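Local coordinates for protein 3-hexulose-6-phosphate synthase (Mycobacterium gastri, PDB 3AJX) that belongs to the HUMPS family of TIM-barrel enzymes, a closed eight-stranded parallel barrel ringed by helices, modelled with a bound magnesium ion in a two-chain assembly, at residues A70-K75 with A98-K104; G105-I111 with A128-H134; T12-L16 with V43-V47; P160-A164 with A178-V184. The protein carries 1 engineered substitution. All blocks are in the same frame, centred on the assembly; numbering follows the deposited sequence.

How the interactions relate
Interactions 2 and 4 lie buried in the barrel wall, each pairing two neighbouring parallel strands; interactions 1 and 3 pack helices further out and are only partly buried. Strands 130-134 and 161-164 are themselves neighbours, so interactions 2 and 4 continue one sheet. Strand 105-109 follows helix 89-102, and F74 and A99 pack on G105, joining interaction 1 to interaction 2. Backbone bonds dominate in the wall. A histidine-carboxylate bond occurs in both interactions 1 and 2, on the outer helices in the first and at the strand ends near magnesium in the second. Interaction 3 is apolar apart from a threonine hydroxyl and touches none of the others, though it comes within about 4 Å of interaction 1.

Interaction 1: A70-K75 with A98-K104; sequences ADIAFK and AAQAHNK
A70 meets A98 methyl to methyl, CB to CB 4.0 Å, where helix 66-75 and helix 89-102 run side by side. One residue on, D71 supplies the stronger of two polar links. Its chi1 of -154° swings the carboxylate over to the second helix, and OD1 accepts from H102 NE2 at 2.7 Å. The bond is fairly straight, 160° at the hydrogen. OD1 sits in the imidazole plane, whereas the nitrogen approaches it on the syn side but well out of the carboxylate plane. The second oxygen is used too: OD2 forms a salt bridge with K75 NZ of its own helix at 3.5 Å, so the acid is held from two directions.

F74 fills the middle. Its ring reaches the backbone of the other helix, CE1 lying 3.5 Å from A99 CA, with the A99 methyl close by. K104 covers one ring face: its CB stands 4.0 Å from the F74 centroid in a CH-pi contact, and the extended chain then slides past in the opposite direction, CD lying 3.5 Å from F74 CD2. At its end K104 NZ makes a weak bond to F74 O, 3.0 Å, and also donates to A78 O. A Schellman motif at N103 closes the helix before K104 turns back to the ring. K75 comes last, its CE at the edge of the H102 ring.

The axes of the segments 70-75 and 98-102 approach to 9.6 Å and cross at -31°. Beneath them, A70 and F74 both rest on V81 of strand 80-84, which lies between the two helices in sequence.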
loop_
_atom_site.group_PDB
_atom_site.type_symbol
_atom_site.label_atom_id
_atom_site.label_comp_id
_atom_site.label_asym_id
_atom_site.label_seq_id
_atom_site.Cartn_x
_atom_site.Cartn_y
_atom_site.Cartn_z
ATOM N N ALA A 70 -4.957 -10.117 -2.376
ATOM C CA ALA A 70 -4.275 -11.357 -2.043
ATOM C C ALA A 70 -4.426 -12.325 -3.214
ATOM O O ALA A 70 -3.454 -12.930 -3.666
ATOM C CB ALA A 70 -4.871 -11.965 -0.782
ATOM N N ASP A 71 -5.649 -12.451 -3.717
ATOM C CA ASP A 71 -5.911 -13.366 -4.815
ATOM C C ASP A 71 -5.076 -13.102 -6.064
ATOM O O ASP A 71 -4.484 -14.027 -6.620
ATOM C CB ASP A 71 -7.392 -13.341 -5.189
ATOM C CG ASP A 71 -7.843 -14.633 -5.837
ATOM O OD1 ASP A 71 -7.703 -15.696 -5.196
ATOM O OD2 ASP A 71 -8.335 -14.591 -6.983
ATOM N N ILE A 72 -5.018 -11.855 -6.514
ATOM C CA ILE A 72 -4.254 -11.579 -7.724
ATOM C C ILE A 72 -2.757 -11.813 -7.530
ATOM O O ILE A 72 -2.067 -12.239 -8.460
ATOM C CB ILE A 72 -4.532 -10.147 -8.270
ATOM C CG1 ILE A 72 -4.061 -9.079 -7.278
ATOM C CG2 ILE A 72 -6.024 -10.004 -8.573
ATOM C CD1 ILE A 72 -4.306 -7.651 -7.767
ATOM N N ALA A 73 -2.253 -11.564 -6.322
ATOM C CA ALA A 73 -0.836 -11.783 -6.042
ATOM C C ALA A 73 -0.541 -13.287 -5.999
ATOM O O ALA A 73 0.477 -13.747 -6.526
ATOM C CB ALA A 73 -0.455 -11.122 -4.716
ATOM N N PHE A 74 -1.428 -14.053 -5.370
ATOM C CA PHE A 74 -1.259 -15.502 -5.291
ATOM C C PHE A 74 -1.305 -16.107 -6.690
ATOM O O PHE A 74 -0.486 -16.961 -7.036
ATOM C CB PHE A 74 -2.367 -16.128 -4.433
ATOM C CG PHE A 74 -2.196 -15.909 -2.952
ATOM C CD1 PHE A 74 -3.304 -15.660 -2.147
ATOM C CD2 PHE A 74 -0.940 -15.974 -2.359
ATOM C CE1 PHE A 74 -3.165 -15.479 -0.775
ATOM C CE2 PHE A 74 -0.790 -15.797 -0.981
ATOM C CZ PHE A 74 -1.906 -15.549 -0.189
ATOM N N LYS A 75 -2.264 -15.659 -7.492
ATOM C CA LYS A 75 -2.410 -16.169 -8.848
ATOM C C LYS A 75 -1.209 -15.814 -9.714
ATOM O O LYS A 75 -0.892 -16.525 -10.669
ATOM C CB LYS A 75 -3.699 -15.634 -9.476
ATOM C CG LYS A 75 -4.947 -16.302 -8.909
ATOM C CD LYS A 75 -6.224 -15.842 -9.593
ATOM C CE LYS A 75 -7.402 -16.695 -9.133
ATOM N NZ LYS A 75 -8.644 -16.414 -9.907
ATOM N N ALA A 98 -8.545 -15.960 0.857
ATOM C CA ALA A 98 -7.897 -16.238 -0.421
ATOM C C ALA A 98 -6.701 -17.161 -0.194
ATOM O O ALA A 98 -6.442 -18.060 -0.991
ATOM C CB ALA A 98 -7.445 -14.947 -1.079
ATOM N N ALA A 99 -5.971 -16.941 0.897
ATOM C CA ALA A 99 -4.818 -17.783 1.194
ATOM C C ALA A 99 -5.261 -19.233 1.405
ATOM O O ALA A 99 -4.624 -20.162 0.912
ATOM C CB ALA A 99 -4.088 -17.260 2.433
ATOM N N GLN A 100 -6.359 -19.422 2.131
ATOM C CA GLN A 100 -6.871 -20.765 2.385
ATOM C C GLN A 100 -7.275 -21.442 1.085
ATOM O O GLN A 100 -7.008 -22.625 0.881
ATOM C CB GLN A 100 -8.074 -20.702 3.329
ATOM C CG GLN A 100 -7.705 -20.460 4.778
ATOM C CD GLN A 100 -6.996 -21.649 5.396
ATOM O OE1 GLN A 100 -7.588 -22.717 5.574
ATOM N NE2 GLN A 100 -5.719 -21.475 5.716
ATOM N N ALA A 101 -7.907 -20.679 0.200
ATOM C CA ALA A 101 -8.357 -21.200 -1.084
ATOM C C ALA A 101 -7.205 -21.688 -1.968
ATOM O O ALA A 101 -7.386 -22.599 -2.776
ATOM C CB ALA A 101 -9.160 -20.131 -1.821
ATOM N N HIS A 102 -6.028 -21.087 -1.812
ATOM C CA HIS A 102 -4.864 -21.456 -2.614
ATOM C C HIS A 102 -3.820 -22.251 -1.840
ATOM O O HIS A 102 -2.753 -22.549 -2.372
ATOM C CB HIS A 102 -4.192 -20.200 -3.174
ATOM C CG HIS A 102 -5.044 -19.434 -4.132
ATOM N ND1 HIS A 102 -5.373 -19.914 -5.381
ATOM C CD2 HIS A 102 -5.658 -18.231 -4.019
ATOM C CE1 HIS A 102 -6.153 -19.044 -5.996
ATOM N NE2 HIS A 102 -6.342 -18.011 -5.190
ATOM N N ASN A 103 -4.132 -22.601 -0.597
ATOM C CA ASN A 103 -3.194 -23.328 0.252
ATOM C C ASN A 103 -1.900 -22.528 0.359
ATOM O O ASN A 103 -0.799 -23.073 0.265
ATOM C CB ASN A 103 -2.901 -24.717 -0.323
ATOM C CG ASN A 103 -4.126 -25.603 -0.344
ATOM O OD1 ASN A 103 -4.752 -25.842 0.690
ATOM N ND2 ASN A 103 -4.481 -26.095 -1.526
ATOM N N LYS A 104 -2.049 -21.220 0.540
ATOM C CA LYS A 104 -0.905 -20.332 0.675
ATOM C C LYS A 104 -1.063 -19.539 1.965
ATOM O O LYS A 104 -1.845 -19.931 2.832
ATOM C CB LYS A 104 -0.795 -19.426 -0.555
ATOM C CG LYS A 104 -0.299 -20.198 -1.785
ATOM C CD LYS A 104 -0.220 -19.351 -3.045
ATOM C CE LYS A 104 0.433 -20.141 -4.180
ATOM N NZ LYS A 104 0.507 -19.376 -5.460
#

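Interaction 2: G105-I111 with A128-H134; sequences GVVVDLI and AKFVEMH
V108 is the centre of a parallel backbone ladder: its N donates to F130 O at 3.2 Å, and its O accepts from E132 N at 2.9 Å. K129 N to V106 O and L110 N to E132 O carry the ladder on at its two ends.

Among apolar groups, V107 puts CG2 over one face of the F130 ring, 3.5 Å from the centroid. On the other side of the sheet, V108 CG2 touches A128 CB, and L110 CD1 touches both V131 CB and M133 CE.

The polar side chains gather at the C-terminal end of the strands, where D109 and E132 lie in register. H134 ND1 donates to D109 OD2 at 3.0 Å, meeting the syn lone pair of that oxygen, with ring and carboxylate nearly coplanar. D109 OD1 accepts from I111 N at 2.9 Å, an Asx turn that, with the histidine bond, should limit the carboxylate's rotation; I111 CD1 lies over one face of the imidazole. Water 1 donates to D109 OD2 and E132 OE2.

Strand 105-109, helix 116-125 and strand 130-134 make one beta-alpha-beta unit of the TIM barrel, and the E132 side chain comes to about 4 Å from the magnesium ion, which E30 and D59 bind.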
loop_
_atom_site.group_PDB
_atom_site.type_symbol
_atom_site.label_atom_id
_atom_site.label_comp_id
_atom_site.label_asym_id
_atom_site.label_seq_id
_atom_site.Cartn_x
_atom_site.Cartn_y
_atom_site.Cartn_z
ATOM N N GLY A 105 -0.336 -18.438 2.122
ATOM C CA GLY A 105 -0.464 -17.724 3.375
ATOM C C GLY A 105 -0.356 -16.218 3.394
ATOM O O GLY A 105 0.214 -15.594 2.502
ATOM N N VAL A 106 -0.917 -15.641 4.449
ATOM C CA VAL A 106 -0.898 -14.208 4.648
ATOM C C VAL A 106 0.033 -13.838 5.786
ATOM O O VAL A 106 0.048 -14.485 6.837
ATOM C CB VAL A 106 -2.304 -13.665 4.998
ATOM C CG1 VAL A 106 -2.203 -12.213 5.441
ATOM C CG2 VAL A 106 -3.221 -13.782 3.799
ATOM N N VAL A 107 0.819 -12.794 5.558
ATOM C CA VAL A 107 1.723 -12.278 6.566
ATOM C C VAL A 107 1.200 -10.885 6.866
ATOM O O VAL A 107 1.006 -10.082 5.958
ATOM C CB VAL A 107 3.164 -12.174 6.035
ATOM C CG1 VAL A 107 4.054 -11.445 7.056
ATOM C CG2 VAL A 107 3.701 -13.567 5.755
ATOM N N VAL A 108 0.932 -10.596 8.132
ATOM C CA VAL A 108 0.447 -9.268 8.469
ATOM C C VAL A 108 1.643 -8.401 8.849
ATOM O O VAL A 108 2.378 -8.716 9.782
ATOM C CB VAL A 108 -0.575 -9.323 9.626
ATOM C CG1 VAL A 108 -0.972 -7.910 10.037
ATOM C CG2 VAL A 108 -1.809 -10.108 9.182
ATOM N N ASP A 109 1.841 -7.327 8.090
ATOM C CA ASP A 109 2.944 -6.399 8.314
ATOM C C ASP A 109 2.505 -5.390 9.369
ATOM O O ASP A 109 1.604 -4.585 9.131
ATOM C CB ASP A 109 3.285 -5.681 7.004
ATOM C CG ASP A 109 4.562 -4.881 7.094
ATOM O OD1 ASP A 109 4.929 -4.477 8.214
ATOM O OD2 ASP A 109 5.194 -4.645 6.044
ATOM N N LEU A 110 3.143 -5.433 10.536
ATOM C CA LEU A 110 2.774 -4.536 11.625
ATOM C C LEU A 110 3.484 -3.186 11.595
ATOM O O LEU A 110 3.511 -2.467 12.596
ATOM C CB LEU A 110 3.008 -5.239 12.970
ATOM C CG LEU A 110 2.180 -6.522 13.151
ATOM C CD1 LEU A 110 2.547 -7.213 14.456
ATOM C CD2 LEU A 110 0.688 -6.186 13.133
ATOM N N ILE A 111 4.045 -2.834 10.442
ATOM C CA ILE A 111 4.732 -1.557 10.298
ATOM C C ILE A 111 3.805 -0.410 10.718
ATOM O O ILE A 111 2.618 -0.396 10.382
ATOM C CB ILE A 111 5.194 -1.347 8.829
ATOM C CG1 ILE A 111 5.988 -0.045 8.703
ATOM C CG2 ILE A 111 3.991 -1.326 7.900
ATOM C CD1 ILE A 111 6.671 0.125 7.355
ATOM N N ALA A 128 -3.629 -15.124 10.174
ATOM C CA ALA A 128 -2.313 -14.816 9.625
ATOM C C ALA A 128 -1.335 -15.954 9.936
ATOM O O ALA A 128 -1.389 -16.540 11.016
ATOM C CB ALA A 128 -1.795 -13.506 10.213
ATOM N N LYS A 129 -0.455 -16.280 8.989
ATOM C CA LYS A 129 0.535 -17.336 9.206
ATOM C C LYS A 129 1.527 -16.821 10.241
ATOM O O LYS A 129 1.838 -17.493 11.230
ATOM C CB LYS A 129 1.251 -17.675 7.895
ATOM C CG LYS A 129 0.334 -18.258 6.831
ATOM C CD LYS A 129 -0.334 -19.538 7.322
ATOM C CE LYS A 129 -1.283 -20.112 6.283
ATOM N NZ LYS A 129 -1.988 -21.318 6.802
ATOM N N PHE A 130 2.040 -15.624 9.993
ATOM C CA PHE A 130 2.934 -14.975 10.930
ATOM C C PHE A 130 2.812 -13.479 10.741
ATOM O O PHE A 130 2.143 -13.015 9.818
ATOM C CB PHE A 130 4.399 -15.449 10.792
ATOM C CG PHE A 130 5.001 -15.293 9.417
ATOM C CD1 PHE A 130 4.822 -16.276 8.448
ATOM C CD2 PHE A 130 5.837 -14.213 9.129
ATOM C CE1 PHE A 130 5.475 -16.199 7.215
ATOM C CE2 PHE A 130 6.497 -14.124 7.895
ATOM C CZ PHE A 130 6.317 -15.120 6.938
ATOM N N VAL A 131 3.420 -12.724 11.643
ATOM C CA VAL A 131 3.365 -11.278 11.555
ATOM C C VAL A 131 4.779 -10.769 11.384
ATOM O O VAL A 131 5.737 -11.435 11.774
ATOM C CB VAL A 131 2.746 -10.655 12.831
ATOM C CG1 VAL A 131 1.306 -11.121 12.991
ATOM C CG2 VAL A 131 3.565 -11.037 14.051
ATOM N N GLU A 132 4.910 -9.596 10.782
ATOM C CA GLU A 132 6.223 -9.018 10.580
ATOM C C GLU A 132 6.414 -7.838 11.515
ATOM O O GLU A 132 5.684 -6.847 11.436
ATOM C CB GLU A 132 6.396 -8.576 9.122
ATOM C CG GLU A 132 7.795 -8.062 8.799
ATOM C CD GLU A 132 8.007 -7.784 7.320
ATOM O OE1 GLU A 132 8.006 -8.745 6.520
ATOM O OE2 GLU A 132 8.171 -6.600 6.957
ATOM N N MET A 133 7.363 -7.977 12.438
ATOM C CA MET A 133 7.690 -6.904 13.371
ATOM C C MET A 133 8.605 -6.075 12.493
ATOM O O MET A 133 9.809 -6.313 12.396
ATOM C CB MET A 133 8.419 -7.456 14.589
ATOM C CG MET A 133 7.511 -8.288 15.493
ATOM S SD MET A 133 6.053 -7.342 15.990
ATOM C CE MET A 133 5.119 -8.573 16.922
ATOM N N HIS A 134 7.987 -5.104 11.836
ATOM C CA HIS A 134 8.651 -4.272 10.848
ATOM C C HIS A 134 8.826 -2.789 11.166
ATOM O O HIS A 134 7.898 -2.121 11.626
ATOM C CB HIS A 134 7.853 -4.423 9.548
ATOM C CG HIS A 134 8.506 -3.831 8.341
ATOM N ND1 HIS A 134 7.854 -3.722 7.131
ATOM C CD2 HIS A 134 9.750 -3.336 8.145
ATOM C CE1 HIS A 134 8.670 -3.183 6.244
ATOM N NE2 HIS A 134 9.827 -2.941 6.832
HETATM O O HOH W 1 7.169 -6.438 4.552
#

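Interaction 3: T12-L16 with V43-V47; sequences TEAAL and VITAV
V43 faces T12 across the groove between two helices, and the two side chains slide past each other in opposite directions. The closest atom of the threonine is its hydroxyl: OG1 lies 3.6 Å from V43 CB, a van der Waals contact of oxygen against carbon. The CG2 branch of V43, anti to the backbone N, also reaches the A15 methyl, with A15 CB 4.3 Å away. V43 therefore touches both T12 and the residue three positions further along the facing helix.

A46, one turn on, offers only a methyl and its backbone. T12 turns its other branch to it, CG2 to A46 CB at 4.1 Å; with chi1 of -62° the threonine hydroxyl goes to V43 and its methyl to A46. From the far end L16 comes in as well, its CD2 lying 3.8 Å from A46 O. V47 meets the same leucine methyl, L16 CD2 standing 4.1 Å from V47 CG2 and about as far from V47 CA. The single CD2 branch of L16 thus lies across both residues, while its backbone stays further back.

The axes of the two short helical segments run 10.1 Å apart at their closest and cross at -31°; the contact is modest, carried by threonine, alanine, valine and leucine side chains. Outside it, the backbone N of T12 donates to E39 OE2. Both helices belong to the outer layer of the TIM barrel: V43 and V47 rest on L31 of strand 28-31, V47 also on I29, and A15 and V43 share L35 of helix 33-39 as a neighbour.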
loop_
_atom_site.group_PDB
_atom_site.type_symbol
_atom_site.label_atom_id
_atom_site.label_comp_id
_atom_site.label_asym_id
_atom_site.label_seq_id
_atom_site.Cartn_x
_atom_site.Cartn_y
_atom_site.Cartn_z
ATOM N N THR A 12 12.290 -5.149 -12.718
ATOM C CA THR A 12 12.270 -6.604 -12.778
ATOM C C THR A 12 13.667 -7.119 -13.115
ATOM O O THR A 12 14.118 -8.131 -12.580
ATOM C CB THR A 12 11.279 -7.094 -13.852
ATOM O OG1 THR A 12 9.955 -6.668 -13.505
ATOM C CG2 THR A 12 11.313 -8.612 -13.960
ATOM N N GLU A 13 14.349 -6.413 -14.007
ATOM C CA GLU A 13 15.698 -6.794 -14.404
ATOM C C GLU A 13 16.611 -6.823 -13.178
ATOM O O GLU A 13 17.330 -7.794 -12.950
ATOM C CB GLU A 13 16.243 -5.798 -15.432
ATOM C CG GLU A 13 15.507 -5.784 -16.770
ATOM C CD GLU A 13 14.027 -5.451 -16.647
ATOM O OE1 GLU A 13 13.686 -4.437 -15.999
ATOM O OE2 GLU A 13 13.203 -6.204 -17.209
ATOM N N ALA A 14 16.567 -5.755 -12.388
ATOM C CA ALA A 14 17.391 -5.653 -11.185
ATOM C C ALA A 14 17.022 -6.723 -10.164
ATOM O O ALA A 14 17.896 -7.312 -9.525
ATOM C CB ALA A 14 17.237 -4.268 -10.564
ATOM N N ALA A 15 15.724 -6.965 -10.009
ATOM C CA ALA A 15 15.238 -7.961 -9.061
ATOM C C ALA A 15 15.707 -9.361 -9.444
ATOM O O ALA A 15 16.151 -10.128 -8.592
ATOM C CB ALA A 15 13.712 -7.913 -8.986
ATOM N N LEU A 16 15.607 -9.691 -10.728
ATOM C CA LEU A 16 16.033 -11.001 -11.210
ATOM C C LEU A 16 17.538 -11.196 -11.049
ATOM O O LEU A 16 17.995 -12.269 -10.651
ATOM C CB LEU A 16 15.653 -11.172 -12.679
ATOM C CG LEU A 16 14.176 -11.413 -12.990
ATOM C CD1 LEU A 16 13.977 -11.431 -14.497
ATOM C CD2 LEU A 16 13.728 -12.732 -12.375
ATOM N N VAL A 43 6.395 -8.899 -12.017
ATOM C CA VAL A 43 7.694 -9.122 -11.390
ATOM C C VAL A 43 7.623 -10.352 -10.480
ATOM O O VAL A 43 8.599 -11.089 -10.338
ATOM C CB VAL A 43 8.180 -7.880 -10.591
ATOM C CG1 VAL A 43 7.248 -7.589 -9.428
ATOM C CG2 VAL A 43 9.607 -8.106 -10.104
ATOM N N ILE A 44 6.458 -10.573 -9.874
ATOM C CA ILE A 44 6.246 -11.724 -9.002
ATOM C C ILE A 44 6.332 -12.999 -9.834
ATOM O O ILE A 44 7.001 -13.963 -9.463
ATOM C CB ILE A 44 4.844 -11.686 -8.346
ATOM C CG1 ILE A 44 4.736 -10.485 -7.408
ATOM C CG2 ILE A 44 4.583 -12.987 -7.580
ATOM C CD1 ILE A 44 3.325 -10.258 -6.894
ATOM N N THR A 45 5.642 -12.989 -10.967
ATOM C CA THR A 45 5.612 -14.139 -11.856
ATOM C C THR A 45 6.994 -14.480 -12.392
ATOM O O THR A 45 7.372 -15.649 -12.454
ATOM C CB THR A 45 4.665 -13.878 -13.034
ATOM O OG1 THR A 45 3.391 -13.460 -12.527
ATOM C CG2 THR A 45 4.485 -15.140 -13.866
ATOM N N ALA A 46 7.747 -13.453 -12.764
ATOM C CA ALA A 46 9.091 -13.649 -13.302
ATOM C C ALA A 46 10.039 -14.265 -12.279
ATOM O O ALA A 46 10.803 -15.176 -12.596
ATOM C CB ALA A 46 9.647 -12.320 -13.796
ATOM N N VAL A 47 9.992 -13.765 -11.049
ATOM C CA VAL A 47 10.862 -14.274 -10.000
ATOM C C VAL A 47 10.510 -15.704 -9.605
ATOM O O VAL A 47 11.401 -16.527 -9.384
ATOM C CB VAL A 47 10.816 -13.369 -8.751
ATOM C CG1 VAL A 47 11.623 -13.994 -7.618
ATOM C CG2 VAL A 47 11.373 -11.998 -9.095
#

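Interaction 4: P160-A164 with A178-V184; sequences PFSVA and AGAEVAV
F161 lays one face of its ring against A180, whose CA stands 3.8 Å from the ring centroid in a CH-pi contact. With chi1 at 71°, CG sits between the backbone N and the carbonyl carbon, and the ring reaches the turn that precedes strand 182-185. There CZ comes within 3.5 Å of A178 O, which lies at the ring edge, while CE2 touches the A180 methyl. V163 adds CG2 to that same methyl, so A180 is held by two side chains of the facing strand.

The backbones pair in parallel. F161 O accepts from E181 N at 2.7 Å, nearly in line with the carbonyl, 173° at the oxygen. Next V163 bonds both ways: its N donates to V182 O, and its O accepts from V184 N at 2.9 Å. Between the F161 O - E181 N and V163 N - V182 O bonds, S162 lies beside V182, its CA 3.1 Å from V182 O and its CB packed on the valine CB. At the far end A164 CB meets V184 CB at 3.8 Å. Water 2 accepts from F161 N and donates to G179 O, a bridge beside the direct F161 O - E181 N bond; G179 itself carries the positive phi of a Schellman motif.

Helix 172-177 links the two strands in a beta-alpha-beta unit, and its V175 packs on both V163 and A180. All the direct hydrogen bonds across the contact are main chain to main chain, and side chains, mostly small or apolar, pack around them. That chemistry is consistent with the backbone bonds setting the register and the F161 ring packing the incoming turn against the strand.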
loop_
_atom_site.group_PDB
_atom_site.type_symbol
_atom_site.label_atom_id
_atom_site.label_comp_id
_atom_site.label_asym_id
_atom_site.label_seq_id
_atom_site.Cartn_x
_atom_site.Cartn_y
_atom_site.Cartn_z
ATOM N N PRO A 160 3.968 -16.454 15.694
ATOM C CA PRO A 160 5.131 -16.628 14.814
ATOM C C PRO A 160 5.447 -15.289 14.160
ATOM O O PRO A 160 4.545 -14.625 13.644
ATOM C CB PRO A 160 4.649 -17.667 13.808
ATOM C CG PRO A 160 3.712 -18.514 14.633
ATOM C CD PRO A 160 2.933 -17.467 15.412
ATOM N N PHE A 161 6.715 -14.884 14.173
ATOM C CA PHE A 161 7.058 -13.587 13.598
ATOM C C PHE A 161 8.384 -13.500 12.870
ATOM O O PHE A 161 9.279 -14.327 13.053
ATOM C CB PHE A 161 7.039 -12.503 14.688
ATOM C CG PHE A 161 8.175 -12.605 15.682
ATOM C CD1 PHE A 161 8.145 -13.547 16.710
ATOM C CD2 PHE A 161 9.275 -11.755 15.588
ATOM C CE1 PHE A 161 9.195 -13.636 17.630
ATOM C CE2 PHE A 161 10.331 -11.837 16.499
ATOM C CZ PHE A 161 10.290 -12.780 17.525
ATOM N N SER A 162 8.486 -12.475 12.035
ATOM C CA SER A 162 9.702 -12.193 11.291
ATOM C C SER A 162 10.120 -10.801 11.749
ATOM O O SER A 162 9.310 -10.057 12.306
ATOM C CB SER A 162 9.433 -12.196 9.783
ATOM O OG SER A 162 8.506 -11.190 9.419
ATOM N N VAL A 163 11.384 -10.458 11.536
ATOM C CA VAL A 163 11.889 -9.151 11.928
ATOM C C VAL A 163 12.502 -8.446 10.728
ATOM O O VAL A 163 13.342 -9.009 10.027
ATOM C CB VAL A 163 12.962 -9.273 13.040
ATOM C CG1 VAL A 163 13.506 -7.896 13.400
ATOM C CG2 VAL A 163 12.356 -9.939 14.273
ATOM N N ALA A 164 12.053 -7.219 10.487
ATOM C CA ALA A 164 12.558 -6.399 9.392
ATOM C C ALA A 164 12.813 -5.008 9.964
ATOM O O ALA A 164 11.890 -4.333 10.428
ATOM C CB ALA A 164 11.535 -6.332 8.252
ATOM N N ALA A 178 15.427 -13.790 20.027
ATOM C CA ALA A 178 14.093 -13.290 20.342
ATOM C C ALA A 178 13.031 -14.310 19.925
ATOM O O ALA A 178 11.865 -14.192 20.306
ATOM C CB ALA A 178 13.848 -11.953 19.639
ATOM N N GLY A 179 13.442 -15.300 19.136
ATOM C CA GLY A 179 12.522 -16.339 18.698
ATOM C C GLY A 179 11.921 -16.141 17.318
ATOM O O GLY A 179 10.950 -16.812 16.957
ATOM N N ALA A 180 12.494 -15.230 16.538
ATOM C CA ALA A 180 11.989 -14.960 15.196
ATOM C C ALA A 180 12.033 -16.197 14.307
ATOM O O ALA A 180 12.984 -16.975 14.352
ATOM C CB ALA A 180 12.793 -13.838 14.553
ATOM N N GLU A 181 10.993 -16.369 13.498
ATOM C CA GLU A 181 10.898 -17.494 12.576
ATOM C C GLU A 181 11.650 -17.131 11.300
ATOM O O GLU A 181 12.174 -18.002 10.599
ATOM C CB GLU A 181 9.428 -17.771 12.243
ATOM C CG GLU A 181 9.185 -18.919 11.276
ATOM C CD GLU A 181 9.650 -20.259 11.819
ATOM O OE1 GLU A 181 9.838 -20.378 13.049
ATOM O OE2 GLU A 181 9.811 -21.202 11.014
ATOM N N VAL A 182 11.697 -15.833 11.015
ATOM C CA VAL A 182 12.359 -15.317 9.824
ATOM C C VAL A 182 13.097 -14.014 10.109
ATOM O O VAL A 182 12.584 -13.140 10.803
ATOM C CB VAL A 182 11.326 -15.021 8.701
ATOM C CG1 VAL A 182 12.043 -14.523 7.449
ATOM C CG2 VAL A 182 10.507 -16.271 8.390
ATOM N N ALA A 183 14.311 -13.900 9.581
ATOM C CA ALA A 183 15.093 -12.681 9.710
ATOM C C ALA A 183 15.075 -12.096 8.300
ATOM O O ALA A 183 15.444 -12.775 7.342
ATOM C CB ALA A 183 16.525 -12.996 10.135
ATOM N N VAL A 184 14.619 -10.852 8.171
ATOM C CA VAL A 184 14.550 -10.194 6.869
ATOM C C VAL A 184 15.726 -9.247 6.688
ATOM O O VAL A 184 16.039 -8.458 7.577
ATOM C CB VAL A 184 13.250 -9.368 6.717
ATOM C CG1 VAL A 184 13.196 -8.726 5.335
ATOM C CG2 VAL A 184 12.043 -10.260 6.933
HETATM O O HOH W 2 8.455 -16.815 15.792
#